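Local coordinates for bifunctional purine biosynthetic protein ADE5,7 (Cryptococcus neoformans var. grubii serotype A, PDB 7LVO) that catalyses the second and fifth steps of de novo purine biosynthesis, this N-terminal half being the GAR synthetase that joins glycine to phosphoribosylamine using ATP, at residues T318-T323 and P327-Y332; I241-F246 and E288-C293; I252-A257 and D296-T301. All coordinates share one frame; numbering follows the deposited sequence.

Contact 1. Residues T318-T323 and P327-Y332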
loop_
_atom_site.group_PDB
_atom_site.type_symbol
_atom_site.label_atom_id
_atom_site.label_comp_id
_atom_site.label_asym_id
_atom_site.label_seq_id
_atom_site.Cartn_x
_atom_site.Cartn_y
_atom_site.Cartn_z
ATOM N N THR A 318 4.711 -0.564 6.983
ATOM C CA THR A 318 5.112 0.457 7.941
ATOM C C THR A 318 5.895 1.537 7.208
ATOM O O THR A 318 6.923 1.250 6.588
ATOM C CB THR A 318 5.955 -0.145 9.068
ATOM O OG1 THR A 318 5.260 -1.257 9.636
ATOM C CG2 THR A 318 6.224 0.892 10.146
ATOM N N GLY A 319 5.385 2.765 7.251
ATOM C CA GLY A 319 6.082 3.888 6.664
ATOM C C GLY A 319 6.963 4.585 7.674
ATOM O O GLY A 319 6.461 5.139 8.658
ATOM N N PHE A 320 8.272 4.560 7.441
ATOM C CA PHE A 320 9.245 5.145 8.345
ATOM C C PHE A 320 9.748 6.488 7.816
ATOM O O PHE A 320 9.721 6.768 6.620
ATOM C CB PHE A 320 10.453 4.215 8.536
ATOM C CG PHE A 320 10.145 2.947 9.255
ATOM C CD1 PHE A 320 9.692 1.835 8.565
ATOM C CD2 PHE A 320 10.316 2.854 10.625
ATOM C CE1 PHE A 320 9.411 0.664 9.229
ATOM C CE2 PHE A 320 10.039 1.681 11.289
ATOM C CZ PHE A 320 9.584 0.586 10.588
ATOM N N MET A 321 10.216 7.316 8.741
ATOM C CA MET A 321 11.078 8.448 8.428
ATOM C C MET A 321 12.380 8.232 9.184
ATOM O O MET A 321 12.368 8.075 10.413
ATOM C CB MET A 321 10.442 9.781 8.825
ATOM C CG MET A 321 11.362 10.970 8.554
ATOM S SD MET A 321 10.569 12.572 8.746
ATOM C CE MET A 321 9.449 12.572 7.337
ATOM N N ILE A 322 13.492 8.194 8.456
ATOM C CA ILE A 322 14.809 8.043 9.061
ATOM C C ILE A 322 15.258 9.440 9.480
ATOM O O ILE A 322 15.752 10.218 8.662
ATOM C CB ILE A 322 15.808 7.389 8.107
ATOM C CG1 ILE A 322 15.258 6.064 7.581
ATOM C CG2 ILE A 322 17.146 7.183 8.811
ATOM C CD1 ILE A 322 14.870 5.078 8.659
ATOM N N THR A 323 15.066 9.774 10.748
ATOM C CA THR A 323 15.484 11.066 11.270
ATOM C C THR A 323 16.926 10.982 11.759
ATOM O O THR A 323 17.540 9.912 11.784
ATOM C CB THR A 323 14.564 11.516 12.405
ATOM O OG1 THR A 323 14.852 10.758 13.585
ATOM C CG2 THR A 323 13.098 11.322 12.018
ATOM N N PRO A 327 15.055 5.747 13.157
ATOM C CA PRO A 327 13.772 5.552 12.469
ATOM C C PRO A 327 12.602 6.015 13.324
ATOM O O PRO A 327 12.632 5.939 14.551
ATOM C CB PRO A 327 13.719 4.038 12.220
ATOM C CG PRO A 327 15.134 3.559 12.370
ATOM C CD PRO A 327 15.776 4.481 13.371
ATOM N N ARG A 328 11.562 6.498 12.648
ATOM C CA ARG A 328 10.328 6.924 13.289
ATOM C C ARG A 328 9.158 6.458 12.438
ATOM O O ARG A 328 9.194 6.576 11.210
ATOM C CB ARG A 328 10.269 8.447 13.463
ATOM C CG ARG A 328 11.369 9.017 14.341
ATOM C CD ARG A 328 11.214 8.590 15.790
ATOM N NE ARG A 328 12.259 9.150 16.637
ATOM C CZ ARG A 328 13.444 8.589 16.839
ATOM N NH1 ARG A 328 13.773 7.442 16.269
ATOM N NH2 ARG A 328 14.322 9.196 17.635
ATOM N N VAL A 329 8.122 5.937 13.092
ATOM C CA VAL A 329 6.947 5.438 12.388
ATOM C C VAL A 329 6.034 6.610 12.051
ATOM O O VAL A 329 5.497 7.271 12.948
ATOM C CB VAL A 329 6.202 4.386 13.226
ATOM C CG1 VAL A 329 4.947 3.941 12.504
ATOM C CG2 VAL A 329 7.118 3.197 13.515
ATOM N N LEU A 330 5.855 6.869 10.757
ATOM C CA LEU A 330 4.918 7.903 10.337
ATOM C C LEU A 330 3.481 7.385 10.343
ATOM O O LEU A 330 2.568 8.085 10.792
ATOM C CB LEU A 330 5.273 8.408 8.943
ATOM C CG LEU A 330 6.609 9.132 8.773
ATOM C CD1 LEU A 330 6.773 9.580 7.326
ATOM C CD2 LEU A 330 6.712 10.317 9.720
ATOM N N GLU A 331 3.267 6.162 9.865
ATOM C CA GLU A 331 1.922 5.607 9.786
ATOM C C GLU A 331 2.005 4.120 9.488
ATOM O O GLU A 331 2.974 3.646 8.886
ATOM C CB GLU A 331 1.094 6.310 8.699
ATOM C CG GLU A 331 1.683 6.175 7.303
ATOM C CD GLU A 331 0.920 6.973 6.264
ATOM O OE1 GLU A 331 0.150 7.877 6.653
ATOM O OE2 GLU A 331 1.087 6.690 5.059
ATOM N N TYR A 332 0.980 3.393 9.925
ATOM C CA TYR A 332 0.809 1.990 9.581
ATOM C C TYR A 332 -0.170 1.886 8.414
ATOM O O TYR A 332 -1.221 2.539 8.417
ATOM C CB TYR A 332 0.278 1.175 10.766
ATOM C CG TYR A 332 1.262 0.933 11.881
ATOM C CD1 TYR A 332 2.418 0.192 11.668
ATOM C CD2 TYR A 332 1.025 1.416 13.157
ATOM C CE1 TYR A 332 3.316 -0.039 12.690
ATOM C CE2 TYR A 332 1.919 1.188 14.190
ATOM C CZ TYR A 332 3.062 0.463 13.949
ATOM O OH TYR A 332 3.944 0.237 14.975
#

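Contact 2. Residues I241-F246 and E288-C293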
loop_
_atom_site.group_PDB
_atom_site.type_symbol
_atom_site.label_atom_id
_atom_site.label_comp_id
_atom_site.label_asym_id
_atom_site.label_seq_id
_atom_site.Cartn_x
_atom_site.Cartn_y
_atom_site.Cartn_z
ATOM N N ILE A 241 11.193 5.699 4.137
ATOM C CA ILE A 241 11.352 4.366 3.570
ATOM C C ILE A 241 10.095 3.560 3.876
ATOM O O ILE A 241 9.389 3.819 4.856
ATOM C CB ILE A 241 12.605 3.639 4.104
ATOM C CG1 ILE A 241 12.512 3.433 5.616
ATOM C CG2 ILE A 241 13.864 4.418 3.745
ATOM C CD1 ILE A 241 13.622 2.565 6.185
ATOM N N SER A 242 9.810 2.587 3.018
ATOM C CA SER A 242 8.690 1.675 3.197
ATOM C C SER A 242 9.230 0.291 3.538
ATOM O O SER A 242 10.111 -0.225 2.838
ATOM C CB SER A 242 7.829 1.611 1.934
ATOM O OG SER A 242 7.260 2.879 1.630
ATOM N N VAL A 243 8.700 -0.307 4.604
ATOM C CA VAL A 243 9.072 -1.653 5.024
ATOM C C VAL A 243 7.807 -2.504 5.010
ATOM O O VAL A 243 6.943 -2.352 5.878
ATOM C CB VAL A 243 9.724 -1.664 6.414
ATOM C CG1 VAL A 243 10.088 -3.084 6.813
ATOM C CG2 VAL A 243 10.953 -0.762 6.434
ATOM N N LEU A 244 7.694 -3.381 4.022
ATOM C CA LEU A 244 6.591 -4.323 3.915
ATOM C C LEU A 244 7.009 -5.666 4.498
ATOM O O LEU A 244 8.109 -6.156 4.224
ATOM C CB LEU A 244 6.161 -4.499 2.457
ATOM C CG LEU A 244 5.451 -3.304 1.824
ATOM C CD1 LEU A 244 6.424 -2.166 1.557
ATOM C CD2 LEU A 244 4.749 -3.745 0.540
ATOM N N ALA A 245 6.118 -6.267 5.286
ATOM C CA ALA A 245 6.420 -7.515 5.979
ATOM C C ALA A 245 5.178 -8.389 6.046
ATOM O O ALA A 245 4.097 -7.911 6.395
ATOM C CB ALA A 245 6.943 -7.236 7.395
ATOM N N PHE A 246 5.341 -9.668 5.713
ATOM C CA PHE A 246 4.273 -10.644 5.885
ATOM C C PHE A 246 4.160 -11.034 7.350
ATOM O O PHE A 246 5.168 -11.172 8.046
ATOM C CB PHE A 246 4.541 -11.890 5.039
ATOM C CG PHE A 246 4.605 -11.623 3.564
ATOM C CD1 PHE A 246 3.461 -11.635 2.792
ATOM C CD2 PHE A 246 5.826 -11.365 2.945
ATOM C CE1 PHE A 246 3.524 -11.389 1.426
ATOM C CE2 PHE A 246 5.895 -11.114 1.594
ATOM C CZ PHE A 246 4.739 -11.134 0.825
ATOM N N GLU A 288 22.119 -1.882 9.739
ATOM C CA GLU A 288 21.836 -1.374 11.075
ATOM C C GLU A 288 20.467 -0.710 11.135
ATOM O O GLU A 288 19.731 -0.879 12.120
ATOM C CB GLU A 288 22.925 -0.388 11.503
ATOM C CG GLU A 288 24.323 -0.985 11.575
ATOM C CD GLU A 288 25.026 -1.033 10.225
ATOM O OE1 GLU A 288 24.372 -0.784 9.192
ATOM O OE2 GLU A 288 26.241 -1.321 10.199
ATOM N N ILE A 289 20.111 0.056 10.103
ATOM C CA ILE A 289 18.802 0.704 10.084
ATOM C C ILE A 289 17.690 -0.337 10.028
ATOM O O ILE A 289 16.673 -0.222 10.722
ATOM C CB ILE A 289 18.706 1.690 8.903
ATOM C CG1 ILE A 289 19.728 2.821 9.051
ATOM C CG2 ILE A 289 17.291 2.253 8.800
ATOM C CD1 ILE A 289 19.442 3.779 10.180
ATOM N N MET A 290 17.843 -1.348 9.175
ATOM C CA MET A 290 16.808 -2.376 9.068
ATOM C C MET A 290 16.690 -3.174 10.357
ATOM O O MET A 290 15.585 -3.578 10.751
ATOM C CB MET A 290 17.108 -3.300 7.893
ATOM C CG MET A 290 16.675 -2.741 6.553
ATOM S SD MET A 290 14.880 -2.551 6.457
ATOM C CE MET A 290 14.357 -4.253 6.373
ATOM N N GLU A 291 17.819 -3.411 11.033
ATOM C CA GLU A 291 17.768 -4.087 12.325
ATOM C C GLU A 291 16.934 -3.287 13.316
ATOM O O GLU A 291 16.148 -3.858 14.078
ATOM C CB GLU A 291 19.183 -4.303 12.863
ATOM C CG GLU A 291 19.249 -5.190 14.096
ATOM C CD GLU A 291 18.826 -6.618 13.810
ATOM O OE1 GLU A 291 18.776 -6.999 12.619
ATOM O OE2 GLU A 291 18.536 -7.357 14.775
ATOM N N ARG A 292 17.075 -1.957 13.298
ATOM C CA ARG A 292 16.316 -1.112 14.212
ATOM C C ARG A 292 14.827 -1.152 13.887
ATOM O O ARG A 292 13.993 -1.331 14.779
ATOM C CB ARG A 292 16.839 0.321 14.151
ATOM C CG ARG A 292 18.319 0.461 14.476
ATOM C CD ARG A 292 18.548 0.935 15.901
ATOM N NE ARG A 292 18.133 -0.055 16.888
ATOM C CZ ARG A 292 18.203 0.125 18.200
ATOM N NH1 ARG A 292 18.658 1.254 18.721
ATOM N NH2 ARG A 292 17.809 -0.853 19.011
ATOM N N CYS A 293 14.478 -1.002 12.608
ATOM C CA CYS A 293 13.074 -1.077 12.213
ATOM C C CYS A 293 12.449 -2.398 12.650
ATOM O O CYS A 293 11.339 -2.426 13.196
ATOM C CB CYS A 293 12.939 -0.906 10.701
ATOM S SG CYS A 293 13.383 0.713 10.068
#

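Contact 3. Residues I252-A257 and D296-T301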
loop_
_atom_site.group_PDB
_atom_site.type_symbol
_atom_site.label_atom_id
_atom_site.label_comp_id
_atom_site.label_asym_id
_atom_site.label_seq_id
_atom_site.Cartn_x
_atom_site.Cartn_y
_atom_site.Cartn_z
ATOM N N ILE A 252 6.823 -12.739 11.479
ATOM C CA ILE A 252 6.796 -11.598 10.566
ATOM C C ILE A 252 8.056 -11.646 9.714
ATOM O O ILE A 252 9.170 -11.701 10.251
ATOM C CB ILE A 252 6.684 -10.261 11.319
ATOM C CG1 ILE A 252 6.679 -9.100 10.318
ATOM C CG2 ILE A 252 7.803 -10.111 12.333
ATOM C CD1 ILE A 252 6.196 -7.785 10.901
ATOM N N VAL A 253 7.878 -11.638 8.393
ATOM C CA VAL A 253 8.987 -11.742 7.447
ATOM C C VAL A 253 9.042 -10.474 6.602
ATOM O O VAL A 253 8.174 -10.265 5.745
ATOM C CB VAL A 253 8.842 -12.984 6.554
ATOM C CG1 VAL A 253 9.977 -13.060 5.545
ATOM C CG2 VAL A 253 8.796 -14.260 7.408
ATOM N N PRO A 254 10.029 -9.608 6.800
ATOM C CA PRO A 254 10.080 -8.373 6.005
ATOM C C PRO A 254 10.536 -8.624 4.579
ATOM O O PRO A 254 11.281 -9.562 4.291
ATOM C CB PRO A 254 11.095 -7.494 6.758
ATOM C CG PRO A 254 11.309 -8.156 8.094
ATOM C CD PRO A 254 11.045 -9.624 7.870
ATOM N N MET A 255 10.070 -7.771 3.679
ATOM C CA MET A 255 10.615 -7.682 2.334
ATOM C C MET A 255 11.703 -6.620 2.302
ATOM O O MET A 255 11.832 -5.815 3.229
ATOM C CB MET A 255 9.511 -7.338 1.344
ATOM C CG MET A 255 8.283 -8.236 1.414
ATOM S SD MET A 255 7.116 -7.867 0.082
ATOM C CE MET A 255 7.834 -8.780 -1.264
ATOM N N PRO A 256 12.516 -6.593 1.246
ATOM C CA PRO A 256 13.528 -5.534 1.129
ATOM C C PRO A 256 12.890 -4.157 1.249
ATOM O O PRO A 256 11.844 -3.882 0.654
ATOM C CB PRO A 256 14.128 -5.766 -0.262
ATOM C CG PRO A 256 13.913 -7.229 -0.520
ATOM C CD PRO A 256 12.594 -7.566 0.135
ATOM N N ALA A 257 13.529 -3.291 2.031
ATOM C CA ALA A 257 13.013 -1.948 2.239
ATOM C C ALA A 257 12.918 -1.206 0.912
ATOM O O ALA A 257 13.737 -1.385 0.011
ATOM C CB ALA A 257 13.907 -1.173 3.209
ATOM N N ASP A 296 12.786 -2.730 16.782
ATOM C CA ASP A 296 12.177 -1.667 17.566
ATOM C C ASP A 296 10.753 -1.334 17.147
ATOM O O ASP A 296 10.058 -0.638 17.898
ATOM C CB ASP A 296 13.030 -0.395 17.476
ATOM C CG ASP A 296 14.464 -0.622 17.918
ATOM O OD1 ASP A 296 14.775 -1.746 18.373
ATOM O OD2 ASP A 296 15.277 0.318 17.803
ATOM N N VAL A 297 10.302 -1.801 15.980
ATOM C CA VAL A 297 8.973 -1.448 15.487
ATOM C C VAL A 297 8.190 -2.693 15.088
ATOM O O VAL A 297 7.139 -2.990 15.666
ATOM C CB VAL A 297 9.078 -0.471 14.296
ATOM C CG1 VAL A 297 7.713 -0.216 13.682
ATOM C CG2 VAL A 297 9.729 0.835 14.737
ATOM N N LEU A 298 8.684 -3.423 14.088
ATOM C CA LEU A 298 7.900 -4.514 13.509
ATOM C C LEU A 298 7.570 -5.578 14.549
ATOM O O LEU A 298 6.405 -5.925 14.756
ATOM C CB LEU A 298 8.663 -5.125 12.331
ATOM C CG LEU A 298 8.477 -4.432 10.980
ATOM C CD1 LEU A 298 8.809 -2.956 11.066
ATOM C CD2 LEU A 298 9.331 -5.120 9.917
ATOM N N GLU A 299 8.588 -6.120 15.212
ATOM C CA GLU A 299 8.328 -7.177 16.190
ATOM C C GLU A 299 7.565 -6.646 17.395
ATOM O O GLU A 299 6.599 -7.301 17.831
ATOM C CB GLU A 299 9.647 -7.847 16.593
ATOM C CG GLU A 299 10.231 -8.717 15.487
ATOM C CD GLU A 299 11.610 -9.259 15.808
ATOM O OE1 GLU A 299 12.209 -8.818 16.811
ATOM O OE2 GLU A 299 12.094 -10.122 15.049
ATOM N N PRO A 300 7.924 -5.504 17.985
ATOM C CA PRO A 300 7.061 -4.941 19.037
ATOM C C PRO A 300 5.645 -4.665 18.567
ATOM O O PRO A 300 4.702 -4.748 19.369
ATOM C CB PRO A 300 7.785 -3.646 19.435
ATOM C CG PRO A 300 9.215 -3.905 19.098
ATOM C CD PRO A 300 9.201 -4.776 17.858
ATOM N N THR A 301 5.460 -4.335 17.287
ATOM C CA THR A 301 4.112 -4.119 16.776
ATOM C C THR A 301 3.324 -5.426 16.744
ATOM O O THR A 301 2.189 -5.486 17.229
ATOM C CB THR A 301 4.167 -3.491 15.380
ATOM O OG1 THR A 301 4.719 -2.168 15.459
ATOM C CG2 THR A 301 2.779 -3.416 14.772
#

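Contact 1. Residues T318-T323 and P327-Y332
L330 lays its branched end against the root of M321, with CD2 3.9 Å from M321 CB and CD1 reaching the M321 methyl CE. M321 is extended to SD and bent only at the last torsion (chi3 -70°), which turns CE back to meet this leucine. F320, I322, P327 and V329 gather on the other face of the sheet. There the F320 ring is oblique to its neighbours: CD2 lies 3.9 Å from P327 CB and CE2 4.0 Å from V329 CG2. I322 CD1 touches the same proline CB. Farther along, T318 OG1 sits in the ring plane of Y332, at its CD1-CE1 edge. The two segments form an antiparallel hairpin in the ATP-grasp region, interrupted by a classic beta bulge in which L330 and E331 both face G319. G319 N donates to E331 O (3.0 Å) and G319 O accepts from L330 N (2.8 Å). Beyond the bulge M321 and R328 exchange both backbone bonds. E331, a predicted magnesium ligand, points to the same face as M321 and R328. R328 folds back at chi2 (-68°), and NH1 bonds P327 O at 2.6 Å, the oxygen lying in the guanidinium plane. T323 OG1, itself bonded to G326 O, stands over a face of that guanidinium, while T323 CG2 packs 3.7 Å from R328 CG.

Contact 2. Residues I241-F246 and E288-C293
C293 N donates to I289 O at 3.0 Å, an ordinary helical bond in the turn that carries C293 to its place over I241. C293 is buried, and its SG ends 4.3 Å from I241 CD1. The isoleucine contributes only the tip of its longer branch. CG1 stands between the backbone N and the carbonyl carbon, and with chi2 at 172° the branch runs on straight, which carries CD1 out of the sheet toward the helix. A second sulfur touches the next residue on the same face of the strand: V243 CG2 lies 4.3 Å from M290 SD. M290 starts off along the flank of the helix, but its three torsions all turn in the same sense, near -70°, and curl the thioether round to the strand. The two touching pairs thus follow the two-residue repeat of a beta strand, I241 and V243 facing the helix while S242 turns its hydroxyl the other way, to E340. This is a helix laid across one face of the antiparallel sheet in the ATP-grasp region; I241 and S242 fall within the predicted ATP-binding stretch. Around the pair, F320 from the adjoining strand packs on both V243 and C293, and L298, further along the helix, also covers V243. On the outer side of the helix R292 forms a salt bridge with D296. With methyl groups and sulfurs as the touching atoms, the grip on the sheet is one of dispersion and burial from water, without the directional demand of a polar bond between the segments.

Contact 3. Residues I252-A257 and D296-T301
Strand 252-254 and helix 296-301 run nearly antiparallel, their directions 155° apart and their axes 9.8 Å from each other at closest approach. The backbones come nearest at the start of the strand, where I252 CA is 7.3 Å from E299 CA. The helix is irregular here: a wider pi-type turn occupies 296-298, and P300, which has no N-H to give, marks a kink. Just beyond it the helical pattern is taken up again by V297 O, which accepts two bonds from T301, from the backbone N at 2.7 Å and from the hydroxyl OG1 at 2.6 Å. That hydroxyl comes from above the carbonyl plane, and it is also hydrogen-bonded to Y332 OH in the neighbouring hairpin. I252 and L298 carry most of the contact. The long branch of I252 is fully extended (chi1 179°, chi2 164°), which brings CD1 to the base of the leucine, 3.9 Å from L298 CB and 4.1 Å from L298 CG; the two side chains meet at about a right angle. The short strand is an outermost one of the four-stranded antiparallel sheet, joined by a three-residue connection to strand 240-248, and helix 287-307 packs over the face carrying I252 and P254. V253, between them, points away from the helix. L298 sends its other end along the strand, CD2 lying 4.1 Å from P254 CG. The same CD2 also reaches A245 on the adjacent strand. Alongside, the short branch of I252 rests on the aliphatic part of E299, CG2 to CG 4.2 Å, so the glutamate meets the strand through its methylene carbon.

Overall arrangement
All three contacts belong to one sheet-and-helix unit of the ATP-grasp region, a four-stranded antiparallel sheet with helix 287-307 over one face. Contact 1 is within the sheet and depends on backbone bonds, with side chains on both faces; contacts 2 and 3 join sheet to helix through carbon and sulfur atoms of the side chains. Contact 2 is the buried one, at the inner strand 240-248, while contacts 1 and 3 are partly buried and each involves an outermost strand. The same helix serves contacts 2 and 3, and F320 of contact 1 reaches C293, V297 and L298, binding the three together.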